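Local coordinates for beta sliding clamp (Streptococcus pneumoniae, PDB 2AWA), which probably forms a ring-shaped head-to-tail homodimer around DNA that tethers DNA polymerases and other proteins to it and makes them processive, at residues Thr151-Leu154 and Lys155-Asn159. Sequence-based numbering, arbitrary orientation.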
loop_
_atom_site.group_PDB
_atom_site.type_symbol
_atom_site.label_atom_id
_atom_site.label_comp_id
_atom_site.label_asym_id
_atom_site.label_seq_id
_atom_site.Cartn_x
_atom_site.Cartn_y
_atom_site.Cartn_z
ATOM N N THR B 151 16.055 -17.172 -18.268
ATOM C CA THR B 151 15.095 -16.843 -17.218
ATOM C C THR B 151 13.939 -15.968 -17.713
ATOM O O THR B 151 12.813 -16.083 -17.219
ATOM C CB THR B 151 15.765 -16.110 -16.058
ATOM O OG1 THR B 151 16.746 -15.230 -16.590
ATOM C CG2 THR B 151 16.467 -17.061 -15.162
ATOM N N LYS B 152 14.196 -15.104 -18.689
ATOM C CA LYS B 152 13.133 -14.245 -19.201
ATOM C C LYS B 152 12.043 -15.092 -19.900
ATOM O O LYS B 152 10.855 -14.731 -19.877
ATOM C CB LYS B 152 13.683 -13.094 -20.063
ATOM C CG LYS B 152 13.350 -13.095 -21.549
ATOM C CD LYS B 152 13.965 -11.839 -22.237
ATOM C CE LYS B 152 14.023 -11.981 -23.759
ATOM N NZ LYS B 152 14.806 -10.896 -24.429
ATOM N N LEU B 153 12.449 -16.231 -20.463
ATOM C CA LEU B 153 11.525 -17.197 -21.066
ATOM C C LEU B 153 10.628 -17.875 -20.017
ATOM O O LEU B 153 9.423 -18.020 -20.209
ATOM C CB LEU B 153 12.338 -18.233 -21.857
ATOM C CG LEU B 153 11.730 -19.495 -22.486
ATOM C CD1 LEU B 153 12.673 -20.057 -23.517
ATOM C CD2 LEU B 153 11.465 -20.561 -21.435
ATOM N N LEU B 154 11.234 -18.325 -18.926
ATOM C CA LEU B 154 10.497 -18.901 -17.803
ATOM C C LEU B 154 9.518 -17.904 -17.199
ATOM O O LEU B 154 8.340 -18.226 -17.024
ATOM C CB LEU B 154 11.446 -19.341 -16.698
ATOM C CG LEU B 154 11.538 -20.812 -16.355
ATOM C CD1 LEU B 154 12.814 -21.387 -16.896
ATOM C CD2 LEU B 154 11.520 -20.963 -14.841
ATOM N N LYS B 155 10.009 -16.716 -16.850
ATOM C CA LYS B 155 9.141 -15.638 -16.334
ATOM C C LYS B 155 7.984 -15.355 -17.287
ATOM O O LYS B 155 6.868 -15.055 -16.838
ATOM C CB LYS B 155 9.920 -14.332 -16.110
ATOM C CG LYS B 155 10.986 -14.395 -14.999
ATOM C CD LYS B 155 11.533 -13.016 -14.696
ATOM C CE LYS B 155 12.529 -13.004 -13.558
ATOM N NZ LYS B 155 12.506 -11.677 -12.872
ATOM N N LYS B 156 8.246 -15.458 -18.595
ATOM C CA LYS B 156 7.218 -15.251 -19.602
ATOM C C LYS B 156 6.192 -16.397 -19.585
ATOM O O LYS B 156 4.993 -16.158 -19.618
ATOM C CB LYS B 156 7.829 -15.072 -20.990
ATOM C CG LYS B 156 6.796 -14.643 -22.008
ATOM C CD LYS B 156 7.378 -14.108 -23.321
ATOM C CE LYS B 156 6.306 -14.213 -24.436
ATOM N NZ LYS B 156 6.394 -13.182 -25.509
ATOM N N ILE B 157 6.656 -17.635 -19.517
ATOM C CA ILE B 157 5.751 -18.765 -19.334
ATOM C C ILE B 157 4.910 -18.626 -18.062
ATOM O O ILE B 157 3.724 -18.886 -18.061
ATOM C CB ILE B 157 6.537 -20.071 -19.266
ATOM C CG1 ILE B 157 6.833 -20.562 -20.672
ATOM C CG2 ILE B 157 5.761 -21.153 -18.510
ATOM C CD1 ILE B 157 7.833 -21.714 -20.699
ATOM N N ILE B 158 5.552 -18.226 -16.976
ATOM C CA ILE B 158 4.875 -18.082 -15.715
ATOM C C ILE B 158 3.784 -17.045 -15.828
ATOM O O ILE B 158 2.664 -17.325 -15.460
ATOM C CB ILE B 158 5.847 -17.776 -14.572
ATOM C CG1 ILE B 158 6.741 -18.992 -14.322
ATOM C CG2 ILE B 158 5.092 -17.481 -13.308
ATOM C CD1 ILE B 158 8.008 -18.707 -13.524
ATOM N N ASN B 159 4.069 -15.873 -16.378
ATOM C CA ASN B 159 3.026 -14.837 -16.496
ATOM C C ASN B 159 1.907 -15.205 -17.463
ATOM O O ASN B 159 0.755 -14.748 -17.305
ATOM C CB ASN B 159 3.622 -13.492 -16.901
ATOM C CG ASN B 159 4.175 -12.754 -15.741
ATOM O OD1 ASN B 159 3.548 -12.697 -14.674
ATOM N ND2 ASN B 159 5.375 -12.195 -15.911
#
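In Leu153 CG stands anti to the backbone N (chi1 172°), while in Ile157, one helical turn on, CG1 lies anti to the carbonyl carbon (chi1 -83°). With these torsions and that spacing the two side chains lie side by side, pointing the same way, and touch through methyls, Leu153 CD2 to Ile157 CD1 at 3.9 Å. Leu154 and Ile158 repeat the i to i+4 pairing more loosely, with CD2 of Leu154 4.4 Å from CD1 of Ile158. CG1 of Ile158 also packs against its partner's backbone, 3.2 Å from Leu154 O. Leu154 O also accepts a hydrogen bond from Ile158 N at 2.8 Å, and Leu153 O takes Ile157 N at 2.9 Å. At the N-terminal end of the helix Lys155 N bonds to Thr151 O almost straight (2.9 Å, N-H...O 174°); the bond from Lys156 N to Lys152 O (3.0 Å) is more bent, its donor well above the carbonyl plane. The residues make up most of helix 151-161 in the central domain of the clamp, directly after strand 147-150. Leu153 and Ile157 pack on Leu202 of strand 196-203, whereas Leu154 and Ile158 meet Phe223 of helix 217-226, Leu154 also reaching Ile236 of strand 233-238. Lys155 stretches its extended chain past Thr151 O, with CG 3.3 Å from that oxygen, and carries NZ to a salt bridge with Asp229 and a hydrogen bond to Ser224 O. OG1 of the buried Thr151 is hydrogen-bonded to Ile231 O, which ties the first turn to the chain leading into strand 233-238.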